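Local coordinates for SusD superfamily protein (Parabacteroides distasonis, PDB 3OTN) that probably binds nutrients, most likely carbohydrate, at the outer membrane as a member of the SusD family, at residues 342-345 and 350-353; 176-181 and 221-226. All blocks are in the same frame, centred on the assembly; numbering follows the deposited sequence. Where two conformers were deposited one is given.

The two contacts lie in series along the chain, with centres about 29 Å apart and nearest atoms about 11 Å apart, so they do not touch. Contact 1 is local: a short helix, 342-348, meets the loop that directly follows it. Contact 2 joins parts 40 residues apart, a loop after helix 156-172 and the end region of helix 210-225. Contact 1 has buried residues at its centre and is aliphatic, methyl against serine carbons. Contact 2 is partly buried and rests on an aromatic ring. Neither has a hydrogen bond between its two segments. In both, a serine pairs a carbon contact with hydrogen bonds made by its hydroxyl.

Contact 1: 342-345 and 350-353; sequences QVAV and KSDL. With EDO (1,2-ethanediol), chain P.
An ST turn at S351 marks the loop after helix 342-348, where the chain folds back onto the first turn of that helix. A344 faces this loop. Its CB touches S351 CA at 3.6 Å and S351 CB at 3.7 Å. A344 CB also lies 4.1 Å from the carbonyl carbon C of K350. The contact is thus one methyl group against loop backbone and a serine methylene, with no hydrogen bond between the two segments. A344 and S351 are both buried, and the CA atoms of A344 and S351 approach to 4.9 Å. The small alanine side chain is consistent with this close approach of helix and loop.

The S351 hydroxyl does separate work. OG is anti to the backbone N (chi1 175°), and there it accepts from L353 N at 3.1 Å, with an N-H...O angle of 160°. This bond closes the turn. S351 OG also hydrogen-bonds D341 OD2, and D341 OD1 bonds A344 N. D341 therefore ties the start of the helix to the turn.

D352, next in the loop, meets a 1,2-ethanediol probably left from the crystallisation liquor. The diol is also hydrogen-bonded to L257 N and N258 OD1. Its O2 donates to the carboxylate oxygen OD2 of D352 at 2.6 Å.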
ATOM      1  N   GLN A 342      10.012  -0.506 -18.418  1.00 19.23           N
ATOM      2  CA  GLN A 342      10.146  -0.427 -19.846  1.00 22.76           C
ATOM      3  C   GLN A 342      10.886  -1.620 -20.452  1.00 22.38           C
ATOM      4  O   GLN A 342      10.496  -2.112 -21.510  1.00 20.21           O
ATOM      5  CB  GLN A 342      10.828   0.867 -20.252  1.00 24.77           C
ATOM      6  CG  GLN A 342      10.794   1.102 -21.755  1.00 35.09           C
ATOM      7  CD  GLN A 342      10.998   2.558 -22.119  1.00 52.65           C
ATOM      8  OE1 GLN A 342      11.885   3.226 -21.557  1.00 47.17           O
ATOM      9  NE2 GLN A 342      10.165   3.072 -23.050  1.00 43.99           N
ATOM     10  N   VAL A 343      11.924  -2.100 -19.778  1.00 22.21           N
ATOM     11  CA  VAL A 343      12.608  -3.323 -20.208  1.00 20.44           C
ATOM     12  C   VAL A 343      11.644  -4.520 -20.210  1.00 19.08           C
ATOM     13  O   VAL A 343      11.641  -5.314 -21.142  1.00 20.51           O
ATOM     14  CB  VAL A 343      13.885  -3.615 -19.350  1.00 19.27           C
ATOM     15  CG1 VAL A 343      14.446  -4.999 -19.678  1.00 19.84           C
ATOM     16  CG2 VAL A 343      14.959  -2.518 -19.647  1.00 17.27           C
ATOM     17  N   ALA A 344      10.799  -4.611 -19.193  1.00 17.30           N
ATOM     18  CA  ALA A 344       9.844  -5.712 -19.095  1.00 17.92           C
ATOM     19  C   ALA A 344       8.803  -5.631 -20.227  1.00 19.36           C
ATOM     20  O   ALA A 344       8.507  -6.641 -20.907  1.00 18.86           O
ATOM     21  CB  ALA A 344       9.183  -5.742 -17.707  1.00 14.62           C
ATOM     22  N   VAL A 345       8.300  -4.425 -20.458  1.00 19.57           N
ATOM     23  CA  VAL A 345       7.217  -4.221 -21.422  1.00 20.36           C
ATOM     24  C   VAL A 345       7.737  -4.372 -22.844  1.00 20.75           C
ATOM     25  O   VAL A 345       7.084  -5.013 -23.652  1.00 24.10           O
ATOM     26  CB  VAL A 345       6.502  -2.850 -21.224  1.00 22.55           C
ATOM     27  CG1 VAL A 345       5.418  -2.575 -22.338  1.00 18.52           C
ATOM     28  CG2 VAL A 345       5.879  -2.764 -19.820  1.00 20.91           C
ATOM     29  N   LYS A 350       9.286  -9.997 -18.079  1.00 21.33           N
ATOM     30  CA  LYS A 350       9.687 -10.501 -16.776  1.00 22.73           C
ATOM     31  C   LYS A 350      10.184  -9.320 -15.940  1.00 20.26           C
ATOM     32  O   LYS A 350      11.390  -9.008 -15.921  1.00 20.41           O
ATOM     33  CB  LYS A 350      10.801 -11.557 -16.890  1.00 18.41           C
ATOM     34  CG  LYS A 350      10.460 -12.840 -17.619  1.00 27.91           C
ATOM     35  CD  LYS A 350      11.635 -13.813 -17.538  1.00 25.49           C
ATOM     36  CE  LYS A 350      11.430 -15.055 -18.386  1.00 28.80           C
ATOM     37  NZ  LYS A 350      12.646 -15.883 -18.400  1.00 26.46           N
ATOM     38  N   SER A 351       9.240  -8.649 -15.285  1.00 19.14           N
ATOM     39  CA  SER A 351       9.565  -7.458 -14.532  1.00 20.59           C
ATOM     40  C   SER A 351      10.201  -7.813 -13.223  1.00 19.56           C
ATOM     41  O   SER A 351       9.651  -8.620 -12.459  1.00 17.68           O
ATOM     42  CB  SER A 351       8.331  -6.632 -14.235  1.00 19.74           C
ATOM     43  OG  SER A 351       8.676  -5.533 -13.409  1.00 16.88           O
ATOM     44  N   ASP A 352      11.327  -7.154 -12.951  1.00 19.94           N
ATOM     45  CA  ASP A 352      12.011  -7.243 -11.663  1.00 17.25           C
ATOM     46  C   ASP A 352      11.916  -5.912 -10.907  1.00 17.85           C
ATOM     47  O   ASP A 352      12.793  -5.552 -10.110  1.00 17.15           O
ATOM     48  CB  ASP A 352      13.459  -7.731 -11.842  1.00 19.48           C
ATOM     49  CG  ASP A 352      14.273  -6.915 -12.815  1.00 21.77           C
ATOM     50  OD1 ASP A 352      13.738  -6.011 -13.485  1.00 19.77           O
ATOM     51  OD2 ASP A 352      15.491  -7.189 -12.924  1.00 23.62           O
ATOM     52  N   LEU A 353      10.810  -5.208 -11.130  1.00 16.95           N
ATOM     53  CA  LEU A 353      10.495  -3.955 -10.415  1.00 17.80           C
ATOM     54  C   LEU A 353       9.782  -4.258  -9.085  1.00 16.61           C
ATOM     55  O   LEU A 353       8.734  -4.910  -9.068  1.00 19.98           O
ATOM     56  CB  LEU A 353       9.607  -3.018 -11.283  1.00 15.89           C
ATOM     57  CG  LEU A 353       9.187  -1.664 -10.710  1.00 20.68           C
ATOM     58  CD1 LEU A 353      10.385  -0.696 -10.418  1.00 14.69           C
ATOM     59  CD2 LEU A 353       8.106  -0.973 -11.611  1.00 15.16           C
TER
HETATM   60  C1  EDO P 628      18.281 -10.219 -10.311  1.00 37.33           C
HETATM   61  O1  EDO P 628      17.593 -11.500 -10.332  1.00 36.06           O
HETATM   62  C2  EDO P 628      17.760  -9.206 -11.341  1.00 37.13           C
HETATM   63  O2  EDO P 628      16.327  -9.066 -11.321  1.00 17.79           O

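Contact 2: 176-181 and 221-226; sequences LAFSDH and LEVIKS
F178 reaches from the loop between helices 156-172 and 187-202 to the C-terminal end region of helix 210-225, and its ring carries the contact. S226 CB lies over one ring face, 3.8 Å from the F178 centroid and 29° off the ring normal. This is a CH-pi contact. The S226 methylene sits over the outer part of the ring: its CB is 3.4 Å from F178 CE1. S226 OG is 3.3 Å from F178 CE1, a close contact and not a hydrogen bond.

V223 comes to a different part of the ring. Its CA lies at the edge, near the ring plane, 4.0 Å from F178 CZ. The V223 methyl CG2 adds a looser apolar contact at 4.4 Å from F178 CZ. F178 points CB at the helix, and with CG opposite its own N (chi1 -157°) the ring reaches on to S226. With an alanine here, the ring contacts would be gone, and S226 CB and V223 would probably be left without their aromatic partner.

The next shell fixes S226. Its OG donates to V223 O at 2.7 Å, and the donor is tilted 27° from the carbonyl plane. S226 OG also bonds E228 N, just beyond the segment. S226 N bonds E222 O. These bonds hold the S226 methylene over the ring. Further out, M187 of helix 187-202 touches F178, and backbone bonds join F178 to G188. K191 of that helix forms a salt bridge with E222 OE1, so helix 187-202 contacts both segments.

The join across the segments is mainly van der Waals and CH-pi. The S226 hydroxyl is already used by V223 O and E228 N, so it is chiefly the S226 methylene that is presented to the ring face.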
ATOM      1  N   LEU A 176      17.965  -3.665  15.523  1.00 33.27           N
ATOM      2  CA  LEU A 176      17.813  -3.583  14.059  1.00 33.10           C
ATOM      3  C   LEU A 176      18.577  -2.449  13.415  1.00 32.65           C
ATOM      4  O   LEU A 176      18.514  -1.326  13.911  1.00 32.99           O
ATOM      5  CB  LEU A 176      16.335  -3.347  13.655  1.00 35.31           C
ATOM      6  CG  LEU A 176      15.330  -4.442  13.442  1.00 34.70           C
ATOM      7  CD1 LEU A 176      13.962  -3.764  13.082  1.00 25.33           C
ATOM      8  CD2 LEU A 176      15.816  -5.371  12.341  1.00 23.29           C
ATOM      9  N   ALA A 177      19.205  -2.710  12.258  1.00 29.31           N
ATOM     10  CA  ALA A 177      19.881  -1.662  11.489  1.00 32.48           C
ATOM     11  C   ALA A 177      18.874  -0.607  11.076  1.00 33.64           C
ATOM     12  O   ALA A 177      17.711  -0.958  10.843  1.00 32.88           O
ATOM     13  CB  ALA A 177      20.531  -2.262  10.224  1.00 32.10           C
ATOM     14  N   PHE A 178      19.279   0.665  10.944  1.00 33.97           N
ATOM     15  CA  PHE A 178      18.296   1.699  10.572  1.00 34.45           C
ATOM     16  C   PHE A 178      17.788   1.572   9.143  1.00 32.52           C
ATOM     17  O   PHE A 178      16.616   1.833   8.878  1.00 32.00           O
ATOM     18  CB  PHE A 178      18.761   3.148  10.844  1.00 37.59           C
ATOM     19  CG  PHE A 178      17.595   4.125  10.995  1.00 38.10           C
ATOM     20  CD1 PHE A 178      16.965   4.678   9.873  1.00 37.68           C
ATOM     21  CD2 PHE A 178      17.092   4.438  12.272  1.00 39.33           C
ATOM     22  CE1 PHE A 178      15.877   5.540  10.013  1.00 32.15           C
ATOM     23  CE2 PHE A 178      15.999   5.292  12.418  1.00 37.78           C
ATOM     24  CZ  PHE A 178      15.391   5.837  11.283  1.00 35.09           C
ATOM     25  N   SER A 179      18.669   1.198   8.214  1.00 31.56           N
ATOM     26  CA  SER A 179      18.295   1.027   6.825  1.00 30.78           C
ATOM     27  C   SER A 179      18.860  -0.286   6.304  1.00 28.80           C
ATOM     28  O   SER A 179      19.773  -0.852   6.905  1.00 29.93           O
ATOM     29  CB  SER A 179      18.789   2.196   5.986  1.00 34.21           C
ATOM     30  OG  SER A 179      20.206   2.261   5.983  1.00 40.47           O
ATOM     31  N   ASP A 180      18.265  -0.786   5.228  1.00 26.15           N
ATOM     32  CA  ASP A 180      18.751  -1.981   4.550  1.00 24.75           C
ATOM     33  C   ASP A 180      18.400  -1.899   3.083  1.00 25.26           C
ATOM     34  O   ASP A 180      17.212  -1.717   2.732  1.00 28.24           O
ATOM     35  CB  ASP A 180      18.142  -3.226   5.195  1.00 23.44           C
ATOM     36  CG  ASP A 180      18.739  -4.510   4.672  1.00 24.46           C
ATOM     37  OD1 ASP A 180      18.384  -4.947   3.566  1.00 25.34           O
ATOM     38  OD2 ASP A 180      19.505  -5.152   5.386  1.00 29.55           O
ATOM     39  N   HIS A 181      19.375  -2.163   2.228  1.00 26.12           N
ATOM     40  CA  HIS A 181      19.247  -2.028   0.762  0.50 28.41           C
ATOM     41  C   HIS A 181      19.113  -3.347   0.052  1.00 29.75           C
ATOM     42  O   HIS A 181      19.333  -3.421  -1.150  1.00 31.93           O
ATOM     43  CB  HIS A 181      20.451  -1.291   0.178  0.50 29.30           C
ATOM     44  CG  HIS A 181      20.381   0.188   0.333  0.50 27.19           C
ATOM     45  ND1 HIS A 181      21.176   1.048  -0.396  0.50 30.49           N
ATOM     46  CD2 HIS A 181      19.609   0.964   1.128  0.50 25.41           C
ATOM     47  CE1 HIS A 181      20.905   2.292  -0.045  0.50 34.67           C
ATOM     48  NE2 HIS A 181      19.958   2.270   0.879  0.50 34.12           N
ATOM     49  N   LEU A 221       9.667  11.949  11.934  1.00 22.73           N
ATOM     50  CA  LEU A 221      10.773  12.892  12.106  1.00 23.12           C
ATOM     51  C   LEU A 221      12.097  12.155  12.301  1.00 23.64           C
ATOM     52  O   LEU A 221      13.112  12.572  11.736  1.00 21.72           O
ATOM     53  CB  LEU A 221      10.560  13.841  13.282  1.00 25.92           C
ATOM     54  CG  LEU A 221      11.521  15.034  13.376  1.00 27.45           C
ATOM     55  CD1 LEU A 221      11.504  15.854  12.115  1.00 26.80           C
ATOM     56  CD2 LEU A 221      11.125  15.909  14.562  1.00 21.72           C
ATOM     57  N   GLU A 222      12.076  11.050  13.058  1.00 26.61           N
ATOM     58  CA  GLU A 222      13.277  10.210  13.231  1.00 27.07           C
ATOM     59  C   GLU A 222      13.792   9.726  11.873  1.00 25.97           C
ATOM     60  O   GLU A 222      15.010   9.767  11.621  1.00 24.09           O
ATOM     61  CB  GLU A 222      13.036   9.038  14.214  1.00 26.83           C
ATOM     62  CG  GLU A 222      13.034   9.480  15.711  1.00 33.96           C
ATOM     63  CD  GLU A 222      12.445   8.452  16.716  1.00 43.15           C
ATOM     64  OE1 GLU A 222      12.042   7.353  16.334  1.00 42.21           O
ATOM     65  OE2 GLU A 222      12.375   8.756  17.931  1.00 55.14           O
ATOM     66  N   VAL A 223      12.879   9.297  10.989  1.00 23.76           N
ATOM     67  CA  VAL A 223      13.280   8.842   9.651  1.00 23.40           C
ATOM     68  C   VAL A 223      13.937   9.982   8.851  1.00 21.56           C
ATOM     69  O   VAL A 223      14.941   9.768   8.178  1.00 24.89           O
ATOM     70  CB  VAL A 223      12.089   8.222   8.845  1.00 21.23           C
ATOM     71  CG1 VAL A 223      12.536   7.803   7.422  1.00 22.22           C
ATOM     72  CG2 VAL A 223      11.513   6.997   9.576  1.00 21.00           C
ATOM     73  N   ILE A 224      13.348  11.167   8.911  1.00 23.06           N
ATOM     74  CA  ILE A 224      13.912  12.367   8.265  1.00 26.17           C
ATOM     75  C   ILE A 224      15.318  12.660   8.805  1.00 27.25           C
ATOM     76  O   ILE A 224      16.267  12.796   8.038  1.00 27.31           O
ATOM     77  CB  ILE A 224      12.996  13.608   8.455  1.00 26.09           C
ATOM     78  CG1 ILE A 224      11.669  13.408   7.725  1.00 22.75           C
ATOM     79  CG2 ILE A 224      13.678  14.914   7.942  1.00 23.03           C
ATOM     80  CD1 ILE A 224      10.590  14.485   8.070  1.00 24.63           C
ATOM     81  N   LYS A 225      15.443  12.739  10.126  1.00 27.87           N
ATOM     82  CA  LYS A 225      16.726  13.085  10.778  1.00 29.89           C
ATOM     83  C   LYS A 225      17.816  12.038  10.592  1.00 30.41           C
ATOM     84  O   LYS A 225      18.983  12.360  10.698  1.00 31.23           O
ATOM     85  CB  LYS A 225      16.539  13.323  12.285  1.00 33.25           C
ATOM     86  CG  LYS A 225      15.716  14.586  12.666  1.00 39.70           C
ATOM     87  CD  LYS A 225      16.264  15.872  12.087  1.00 48.19           C
ATOM     88  CE  LYS A 225      15.503  17.080  12.642  1.00 52.73           C
ATOM     89  NZ  LYS A 225      15.806  18.300  11.854  1.00 58.49           N
ATOM     90  N   SER A 226      17.432  10.799  10.312  1.00 26.85           N
ATOM     91  CA  SER A 226      18.395   9.736  10.041  1.00 28.08           C
ATOM     92  C   SER A 226      19.283   9.979   8.823  1.00 29.22           C
ATOM     93  O   SER A 226      20.383   9.462   8.793  1.00 29.52           O
ATOM     94  CB  SER A 226      17.689   8.387   9.867  1.00 27.23           C
ATOM     95  OG  SER A 226      17.107   8.266   8.570  1.00 25.59           O
TER